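Local coordinates for conserved hypothetical protein (Bacteroides thetaiotaomicron, PDB 2HQY) that is of unknown function but binds coenzyme A and probably acts as an acyl- or aminoacyl-transferase with a GNAT-like (acetyltransferase-type) fold, at residues 194-208 and 220-234. Residues are numbered along the deposited sequence; the frame is centred on the assembly and turned at random.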
ATOM      1  N   LEU A 194       2.689  -4.841 -10.329  1.00 10.35           N
ATOM      2  CA  LEU A 194       3.770  -5.146 -11.273  1.00 11.51           C
ATOM      3  C   LEU A 194       4.935  -4.170 -11.090  1.00 10.70           C
ATOM      4  O   LEU A 194       6.097  -4.562 -11.065  1.00 11.37           O
ATOM      5  CB  LEU A 194       3.183  -5.068 -12.693  1.00 11.17           C
ATOM      6  CG  LEU A 194       4.000  -5.493 -13.894  1.00 16.40           C
ATOM      7  CD1 LEU A 194       3.000  -5.816 -15.058  1.00 17.02           C
ATOM      8  CD2 LEU A 194       4.931  -4.325 -14.258  1.00 18.54           C
ATOM      9  N   ILE A 195       4.604  -2.902 -10.957  1.00 11.77           N
ATOM     10  CA  ILE A 195       5.618  -1.872 -10.811  1.00 11.41           C
ATOM     11  C   ILE A 195       6.379  -2.033  -9.475  1.00 11.51           C
ATOM     12  O   ILE A 195       7.611  -1.903  -9.433  1.00 11.02           O
ATOM     13  CB  ILE A 195       5.002  -0.476 -10.987  1.00 12.50           C
ATOM     14  CG1 ILE A 195       4.633  -0.249 -12.489  1.00 13.21           C
ATOM     15  CG2 ILE A 195       5.945   0.592 -10.365  1.00 11.86           C
ATOM     16  CD1 ILE A 195       3.849   1.037 -12.733  1.00 13.84           C
ATOM     17  N   TYR A 196       5.665  -2.327  -8.391  1.00 10.78           N
ATOM     18  CA  TYR A 196       6.353  -2.603  -7.109  1.00 11.21           C
ATOM     19  C   TYR A 196       7.332  -3.767  -7.289  1.00 11.28           C
ATOM     20  O   TYR A 196       8.474  -3.705  -6.838  1.00 11.22           O
ATOM     21  CB  TYR A 196       5.331  -2.925  -6.014  1.00 11.59           C
ATOM     22  CG  TYR A 196       5.958  -3.305  -4.691  1.00 11.28           C
ATOM     23  CD1 TYR A 196       6.077  -2.378  -3.652  1.00 12.86           C
ATOM     24  CD2 TYR A 196       6.424  -4.601  -4.484  1.00 10.16           C
ATOM     25  CE1 TYR A 196       6.639  -2.752  -2.433  1.00 12.55           C
ATOM     26  CE2 TYR A 196       6.998  -4.992  -3.276  1.00 12.29           C
ATOM     27  CZ  TYR A 196       7.083  -4.084  -2.256  1.00 12.48           C
ATOM     28  OH  TYR A 196       7.672  -4.467  -1.062  1.00 13.24           O
ATOM     29  N   ALA A 197       6.876  -4.838  -7.931  1.00 10.16           N
ATOM     30  CA  ALA A 197       7.741  -6.006  -8.169  1.00 10.33           C
ATOM     31  C   ALA A 197       8.987  -5.677  -8.963  1.00 11.11           C
ATOM     32  O   ALA A 197      10.103  -6.123  -8.614  1.00 10.31           O
ATOM     33  CB  ALA A 197       6.961  -7.104  -8.884  1.00  9.67           C
ATOM     34  N   LEU A 198       8.816  -4.920 -10.047  1.00 10.83           N
ATOM     35  CA  LEU A 198       9.980  -4.497 -10.873  1.00 10.90           C
ATOM     36  C   LEU A 198      10.934  -3.585 -10.096  1.00 11.62           C
ATOM     37  O   LEU A 198      12.168  -3.757 -10.136  1.00 12.35           O
ATOM     38  CB  LEU A 198       9.502  -3.816 -12.179  1.00 11.69           C
ATOM     39  CG  LEU A 198       8.908  -4.811 -13.231  1.00 12.10           C
ATOM     40  CD1 LEU A 198       8.373  -4.024 -14.440  1.00 12.97           C
ATOM     41  CD2 LEU A 198       9.916  -5.897 -13.711  1.00 13.90           C
ATOM     42  N   HIS A 199      10.377  -2.602  -9.383  1.00 11.60           N
ATOM     43  CA  HIS A 199      11.215  -1.706  -8.593  1.00 11.31           C
ATOM     44  C   HIS A 199      12.002  -2.446  -7.476  1.00 12.28           C
ATOM     45  O   HIS A 199      13.078  -2.001  -7.062  1.00 11.96           O
ATOM     46  CB  HIS A 199      10.356  -0.668  -7.876  1.00 11.25           C
ATOM     47  CG  HIS A 199       9.767   0.416  -8.738  1.00 12.02           C
ATOM     48  ND1 HIS A 199       8.666   1.185  -8.402  1.00 16.52           N
ATOM     49  CD2 HIS A 199      10.094   0.770 -10.004  1.00 10.89           C
ATOM     50  CE1 HIS A 199       8.381   2.003  -9.404  1.00 11.90           C
ATOM     51  NE2 HIS A 199       9.232   1.767 -10.387  1.00 15.94           N
ATOM     52  N   ASN A 200      11.431  -3.519  -6.953  1.00 11.61           N
ATOM     53  CA  ASN A 200      12.049  -4.272  -5.860  1.00 11.91           C
ATOM     54  C   ASN A 200      12.454  -5.700  -6.269  1.00 12.18           C
ATOM     55  O   ASN A 200      12.495  -6.611  -5.451  1.00 12.62           O
ATOM     56  CB  ASN A 200      11.070  -4.281  -4.693  1.00 12.62           C
ATOM     57  CG  ASN A 200      10.806  -2.869  -4.184  1.00 13.24           C
ATOM     58  OD1 ASN A 200      11.696  -2.246  -3.570  1.00 10.48           O
ATOM     59  ND2 ASN A 200       9.614  -2.345  -4.461  1.00 13.76           N
ATOM     60  N   PHE A 201      12.810  -5.861  -7.530  1.00 12.69           N
ATOM     61  CA  PHE A 201      12.930  -7.179  -8.149  1.00 13.26           C
ATOM     62  C   PHE A 201      13.898  -8.118  -7.406  1.00 14.10           C
ATOM     63  O   PHE A 201      13.551  -9.258  -7.087  1.00 13.37           O
ATOM     64  CB  PHE A 201      13.427  -6.982  -9.594  1.00 12.77           C
ATOM     65  CG  PHE A 201      13.151  -8.143 -10.496  1.00 12.71           C
ATOM     66  CD1 PHE A 201      11.871  -8.318 -11.057  1.00 13.03           C
ATOM     67  CD2 PHE A 201      14.171  -9.042 -10.832  1.00 13.44           C
ATOM     68  CE1 PHE A 201      11.595  -9.370 -11.970  1.00 12.22           C
ATOM     69  CE2 PHE A 201      13.911 -10.125 -11.737  1.00 13.74           C
ATOM     70  CZ  PHE A 201      12.619 -10.295 -12.303  1.00 13.85           C
ATOM     71  N   GLU A 202      15.099  -7.627  -7.136  1.00 14.74           N
ATOM     72  CA  GLU A 202      16.118  -8.460  -6.503  1.00 17.18           C
ATOM     73  C   GLU A 202      15.802  -8.755  -5.052  1.00 16.09           C
ATOM     74  O   GLU A 202      15.969  -9.899  -4.595  1.00 17.50           O
ATOM     75  CB  GLU A 202      17.497  -7.825  -6.653  1.00 18.60           C
ATOM     76  CG  GLU A 202      17.942  -7.961  -8.096  1.00 25.24           C
ATOM     77  CD  GLU A 202      19.421  -7.696  -8.311  1.00 33.05           C
ATOM     78  OE1 GLU A 202      19.998  -6.810  -7.624  1.00 36.89           O
ATOM     79  OE2 GLU A 202      19.999  -8.371  -9.195  1.00 36.12           O
ATOM     80  N   ALA A 203      15.328  -7.747  -4.320  1.00 14.66           N
ATOM     81  CA  ALA A 203      14.982  -7.942  -2.908  1.00 14.30           C
ATOM     82  C   ALA A 203      13.903  -9.016  -2.741  1.00 14.46           C
ATOM     83  O   ALA A 203      13.927  -9.768  -1.779  1.00 14.46           O
ATOM     84  CB  ALA A 203      14.509  -6.645  -2.275  1.00 14.93           C
ATOM     85  N   LEU A 204      12.938  -9.026  -3.652  1.00 13.83           N
ATOM     86  CA  LEU A 204      11.831  -9.999  -3.597  1.00 14.03           C
ATOM     87  C   LEU A 204      12.258 -11.436  -3.913  1.00 14.41           C
ATOM     88  O   LEU A 204      11.596 -12.379  -3.460  1.00 15.01           O
ATOM     89  CB  LEU A 204      10.716  -9.584  -4.528  1.00 12.95           C
ATOM     90  CG  LEU A 204       9.961  -8.330  -4.112  1.00 14.05           C
ATOM     91  CD1 LEU A 204       9.096  -7.875  -5.316  1.00 14.39           C
ATOM     92  CD2 LEU A 204       9.081  -8.608  -2.838  1.00 12.90           C
ATOM     93  N   GLY A 205      13.342 -11.600  -4.677  1.00 13.36           N
ATOM     94  CA  GLY A 205      13.779 -12.938  -5.101  1.00 13.11           C
ATOM     95  C   GLY A 205      13.217 -13.382  -6.446  1.00 13.24           C
ATOM     96  O   GLY A 205      13.200 -14.591  -6.767  1.00 13.63           O
ATOM     97  N   LEU A 206      12.795 -12.413  -7.264  1.00 12.02           N
ATOM     98  CA  LEU A 206      12.159 -12.749  -8.538  1.00 11.26           C
ATOM     99  C   LEU A 206      13.188 -13.092  -9.607  1.00 11.59           C
ATOM    100  O   LEU A 206      14.359 -12.628  -9.527  1.00  9.72           O
ATOM    101  CB  LEU A 206      11.327 -11.579  -9.025  1.00 11.40           C
ATOM    102  CG  LEU A 206      10.037 -11.259  -8.274  1.00 12.22           C
ATOM    103  CD1 LEU A 206       9.568  -9.856  -8.693  1.00 14.41           C
ATOM    104  CD2 LEU A 206       9.002 -12.299  -8.670  1.00 13.92           C
ATOM    105  N   THR A 207      12.775 -13.910 -10.578  1.00 11.18           N
ATOM    106  CA  THR A 207      13.554 -14.089 -11.797  1.00 12.95           C
ATOM    107  C   THR A 207      12.642 -13.814 -12.957  1.00 13.02           C
ATOM    108  O   THR A 207      11.406 -13.937 -12.814  1.00 12.04           O
ATOM    109  CB  THR A 207      14.159 -15.492 -11.927  1.00 14.26           C
ATOM    110  OG1 THR A 207      13.136 -16.449 -11.687  1.00 16.39           O
ATOM    111  CG2 THR A 207      15.280 -15.686 -10.887  1.00 17.04           C
ATOM    112  N   GLY A 208      13.209 -13.439 -14.106  1.00 12.30           N
ATOM    113  CA  GLY A 208      12.328 -13.139 -15.224  1.00 11.79           C
ATOM    114  C   GLY A 208      13.015 -13.227 -16.542  1.00 11.54           C
ATOM    115  O   GLY A 208      14.222 -13.481 -16.612  1.00 10.56           O
ATOM    116  N   PHE A 220       7.751  -9.436 -21.661  1.00 10.57           N
ATOM    117  CA  PHE A 220       8.528  -9.827 -20.470  1.00  9.95           C
ATOM    118  C   PHE A 220       7.652 -10.657 -19.537  1.00 10.61           C
ATOM    119  O   PHE A 220       6.405 -10.659 -19.656  1.00 10.80           O
ATOM    120  CB  PHE A 220       9.142  -8.606 -19.753  1.00 10.68           C
ATOM    121  CG  PHE A 220       8.130  -7.762 -19.019  1.00 12.52           C
ATOM    122  CD1 PHE A 220       7.831  -8.027 -17.674  1.00 13.68           C
ATOM    123  CD2 PHE A 220       7.479  -6.706 -19.682  1.00 12.36           C
ATOM    124  CE1 PHE A 220       6.868  -7.265 -16.981  1.00 15.48           C
ATOM    125  CE2 PHE A 220       6.531  -5.923 -18.990  1.00 12.37           C
ATOM    126  CZ  PHE A 220       6.225  -6.226 -17.632  1.00 12.40           C
ATOM    127  N   THR A 221       8.299 -11.351 -18.614  1.00  9.77           N
ATOM    128  CA  THR A 221       7.601 -12.241 -17.672  1.00 10.98           C
ATOM    129  C   THR A 221       8.462 -12.364 -16.454  1.00 11.17           C
ATOM    130  O   THR A 221       9.690 -12.243 -16.570  1.00 10.73           O
ATOM    131  CB  THR A 221       7.319 -13.643 -18.327  1.00 12.48           C
ATOM    132  OG1 THR A 221       6.491 -14.432 -17.472  1.00 13.67           O
ATOM    133  CG2 THR A 221       8.606 -14.411 -18.654  1.00 11.97           C
ATOM    134  N   PHE A 222       7.848 -12.582 -15.286  1.00 10.55           N
ATOM    135  CA  PHE A 222       8.621 -12.853 -14.088  1.00 11.15           C
ATOM    136  C   PHE A 222       7.807 -13.679 -13.095  1.00 11.30           C
ATOM    137  O   PHE A 222       6.552 -13.810 -13.219  1.00 10.90           O
ATOM    138  CB  PHE A 222       9.187 -11.562 -13.453  1.00 10.27           C
ATOM    139  CG  PHE A 222       8.160 -10.559 -12.989  1.00 10.48           C
ATOM    140  CD1 PHE A 222       7.389 -10.805 -11.831  1.00 12.17           C
ATOM    141  CD2 PHE A 222       8.069  -9.313 -13.614  1.00 12.54           C
ATOM    142  CE1 PHE A 222       6.490  -9.829 -11.352  1.00 13.74           C
ATOM    143  CE2 PHE A 222       7.170  -8.340 -13.155  1.00 11.12           C
ATOM    144  CZ  PHE A 222       6.395  -8.593 -12.010  1.00 11.89           C
ATOM    145  N   GLY A 223       8.525 -14.266 -12.143  1.00 11.21           N
ATOM    146  CA  GLY A 223       7.912 -15.070 -11.102  1.00 10.77           C
ATOM    147  C   GLY A 223       8.957 -15.527 -10.124  1.00 11.03           C
ATOM    148  O   GLY A 223      10.115 -15.106 -10.181  1.00 11.19           O
ATOM    149  N   MET A 224       8.530 -16.362  -9.186  1.00 11.96           N
ATOM    150  CA  MET A 224       9.468 -16.959  -8.241  1.00 12.04           C
ATOM    151  C   MET A 224       8.847 -18.189  -7.611  1.00 11.73           C
ATOM    152  O   MET A 224       7.665 -18.460  -7.809  1.00 12.48           O
ATOM    153  CB  MET A 224       9.893 -15.921  -7.148  1.00 11.80           C
ATOM    154  CG  MET A 224       8.770 -15.432  -6.132  1.00 14.10           C
ATOM    155  SD  MET A 224       9.377 -14.208  -4.924  1.00  6.80           S
ATOM    156  CE  MET A 224      10.455 -15.244  -3.901  1.00 16.09           C
ATOM    157  N   PRO A 225       9.626 -18.942  -6.821  1.00 12.86           N
ATOM    158  CA  PRO A 225       9.053 -20.131  -6.171  1.00 12.91           C
ATOM    159  C   PRO A 225       7.888 -19.791  -5.228  1.00 14.19           C
ATOM    160  O   PRO A 225       7.885 -18.721  -4.583  1.00 14.99           O
ATOM    161  CB  PRO A 225      10.252 -20.694  -5.369  1.00 12.81           C
ATOM    162  CG  PRO A 225      11.442 -20.222  -6.169  1.00 13.49           C
ATOM    163  CD  PRO A 225      11.056 -18.801  -6.512  1.00 13.26           C
ATOM    164  N   ILE A 226       6.906 -20.698  -5.170  1.00 14.23           N
ATOM    165  CA  ILE A 226       5.804 -20.644  -4.196  1.00 13.79           C
ATOM    166  C   ILE A 226       6.102 -21.638  -3.070  1.00 13.62           C
ATOM    167  O   ILE A 226       5.983 -21.316  -1.888  1.00 14.12           O
ATOM    168  CB  ILE A 226       4.446 -20.982  -4.842  1.00 13.93           C
ATOM    169  CG1 ILE A 226       4.017 -19.854  -5.794  1.00 13.32           C
ATOM    170  CG2 ILE A 226       3.342 -21.187  -3.742  1.00 13.16           C
ATOM    171  CD1 ILE A 226       3.052 -20.369  -6.934  1.00 12.99           C
ATOM    172  N   ASN A 227       6.467 -22.855  -3.450  1.00 14.01           N
ATOM    173  CA  ASN A 227       6.987 -23.801  -2.463  1.00 14.70           C
ATOM    174  C   ASN A 227       8.125 -24.598  -3.085  1.00 15.43           C
ATOM    175  O   ASN A 227       8.562 -24.291  -4.208  1.00 14.69           O
ATOM    176  CB  ASN A 227       5.875 -24.673  -1.827  1.00 14.82           C
ATOM    177  CG  ASN A 227       5.424 -25.846  -2.716  1.00 15.64           C
ATOM    178  OD1 ASN A 227       5.787 -25.946  -3.889  1.00 15.05           O
ATOM    179  ND2 ASN A 227       4.684 -26.776  -2.120  1.00 19.82           N
ATOM    180  N   HIS A 228       8.609 -25.608  -2.379  1.00 16.37           N
ATOM    181  CA  HIS A 228       9.782 -26.365  -2.798  1.00 17.11           C
ATOM    182  C   HIS A 228       9.673 -26.999  -4.185  1.00 16.86           C
ATOM    183  O   HIS A 228      10.651 -27.196  -4.820  1.00 18.63           O
ATOM    184  CB  HIS A 228      10.151 -27.398  -1.761  1.00 17.43           C
ATOM    185  CG  HIS A 228       9.165 -28.499  -1.659  1.00 18.62           C
ATOM    186  ND1 HIS A 228       8.054 -28.422  -0.870  1.00 20.93           N
ATOM    187  CD2 HIS A 228       9.096 -29.683  -2.279  1.00 18.89           C
ATOM    188  CE1 HIS A 228       7.340 -29.511  -1.003  1.00 21.19           C
ATOM    189  NE2 HIS A 228       7.957 -30.296  -1.849  1.00 20.18           N
ATOM    190  N   GLU A 229       8.469 -27.291  -4.636  1.00 16.57           N
ATOM    191  CA  GLU A 229       8.224 -27.896  -5.938  1.00 17.05           C
ATOM    192  C   GLU A 229       7.290 -27.142  -6.918  1.00 16.19           C
ATOM    193  O   GLU A 229       6.868 -27.686  -7.901  1.00 15.43           O
ATOM    194  CB  GLU A 229       7.713 -29.325  -5.788  1.00 16.84           C
ATOM    195  CG  GLU A 229       6.423 -29.433  -5.067  1.00 16.12           C
ATOM    196  CD  GLU A 229       5.885 -30.842  -4.962  1.00 20.03           C
ATOM    197  OE1 GLU A 229       6.577 -31.763  -5.330  1.00 24.88           O
ATOM    198  OE2 GLU A 229       4.779 -31.013  -4.518  1.00 22.23           O
ATOM    199  N   THR A 230       6.993 -25.892  -6.613  1.00 14.93           N
ATOM    200  CA  THR A 230       6.058 -25.093  -7.411  1.00 14.67           C
ATOM    201  C   THR A 230       6.655 -23.707  -7.643  1.00 13.68           C
ATOM    202  O   THR A 230       7.024 -23.016  -6.697  1.00 13.78           O
ATOM    203  CB  THR A 230       4.665 -24.948  -6.728  1.00 14.67           C
ATOM    204  OG1 THR A 230       4.215 -26.233  -6.256  1.00 15.93           O
ATOM    205  CG2 THR A 230       3.633 -24.332  -7.681  1.00 15.03           C
ATOM    206  N   PHE A 231       6.783 -23.345  -8.911  1.00 13.02           N
ATOM    207  CA  PHE A 231       7.248 -22.006  -9.296  1.00 13.98           C
ATOM    208  C   PHE A 231       6.029 -21.234  -9.796  1.00 14.12           C
ATOM    209  O   PHE A 231       5.232 -21.781 -10.571  1.00 15.81           O
ATOM    210  CB  PHE A 231       8.276 -22.146 -10.413  1.00 14.02           C
ATOM    211  CG  PHE A 231       9.061 -20.886 -10.675  1.00 15.81           C
ATOM    212  CD1 PHE A 231      10.277 -20.672 -10.035  1.00 16.19           C
ATOM    213  CD2 PHE A 231       8.564 -19.902 -11.525  1.00 15.95           C
ATOM    214  CE1 PHE A 231      11.027 -19.503 -10.273  1.00 17.18           C
ATOM    215  CE2 PHE A 231       9.294 -18.721 -11.771  1.00 14.83           C
ATOM    216  CZ  PHE A 231      10.526 -18.525 -11.130  1.00 16.09           C
ATOM    217  N   GLY A 232       5.898 -19.966  -9.423  1.00 13.44           N
ATOM    218  CA  GLY A 232       4.743 -19.177  -9.851  1.00 13.69           C
ATOM    219  C   GLY A 232       5.191 -18.182 -10.904  1.00 13.78           C
ATOM    220  O   GLY A 232       6.182 -17.477 -10.720  1.00 14.44           O
ATOM    221  N   VAL A 233       4.462 -18.115 -12.004  1.00 12.97           N
ATOM    222  CA  VAL A 233       4.672 -17.074 -12.986  1.00 12.65           C
ATOM    223  C   VAL A 233       3.635 -15.985 -12.690  1.00 13.08           C
ATOM    224  O   VAL A 233       2.432 -16.213 -12.831  1.00 13.42           O
ATOM    225  CB  VAL A 233       4.538 -17.612 -14.454  1.00 12.18           C
ATOM    226  CG1 VAL A 233       4.742 -16.480 -15.458  1.00 13.21           C
ATOM    227  CG2 VAL A 233       5.557 -18.704 -14.686  1.00 13.96           C
ATOM    228  N   HIS A 234       4.098 -14.820 -12.253  1.00 11.88           N
ATOM    229  CA  HIS A 234       3.177 -13.772 -11.747  1.00 13.17           C
ATOM    230  C   HIS A 234       2.692 -12.807 -12.818  1.00 13.66           C
ATOM    231  O   HIS A 234       1.590 -12.259 -12.716  1.00 13.59           O
ATOM    232  CB  HIS A 234       3.801 -12.982 -10.578  1.00 13.39           C
ATOM    233  CG  HIS A 234       4.281 -13.855  -9.457  1.00 14.55           C
ATOM    234  ND1 HIS A 234       3.685 -15.068  -9.165  1.00 16.87           N
ATOM    235  CD2 HIS A 234       5.306 -13.717  -8.580  1.00 15.72           C
ATOM    236  CE1 HIS A 234       4.346 -15.648  -8.173  1.00 18.46           C
ATOM    237  NE2 HIS A 234       5.324 -14.842  -7.792  1.00 16.69           N
TER
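Phe222 puts its ring into a pocket lined by Ala197, Leu198, Phe201 and Leu206. With chi1 at 62°, CG lies between the backbone N and the carbonyl carbon, and the ring rises from the strand toward helix 185-199. Ala197 CB touches the far end of the ring, 3.5 Å from Phe222 CZ. Leu198 CD2 meets one flank, 3.7 Å from Phe222 CE2, and both methyls of Leu206 meet the other at CD1. Phe201 turns its edge to the face of Phe222 in an offset edge-to-face pair, planes at 88°. Leu206 CB lies over the centre of one face of the Phe201 ring. Cut back to an alanine, Phe222 would probably leave a gap beneath the helix and the Phe201 edge without its aromatic partner. Beyond this centre, both methyls of Leu194 reach Phe220 CZ, each at 4.1 Å. Helix 165-179 also packs against Leu194 and Phe220. The Leu194 side chain is about 5 Å from that of Glu190, a coenzyme A-binding residue, so this end probably lies behind the cofactor site.

Gly205, with positive phi, closes the weakly bonded turn of 201-204 in a Schellman motif, and the chain drops to the strand. Here the bend at chi3 turns Met224 CE to 3.1 Å from Leu204 O, with SD beside it; this carbonyl is buried without a hydrogen-bond partner. Thr207 and Gly223 then form an antiparallel hydrogen-bonded pair. Thr207 N gives to Gly223 O at 2.9 Å, and Gly223 N returns the bond to Thr207 O at 3.0 Å. Both bonds are nearly straight. At the exposed edge Thr207 OG1 lies 3.4 Å from Phe231 CZ, near the plane of that ring.

The chemistry is thus divided: paired backbone bonds join the strands, while apolar side chains seat the helix on the hairpin.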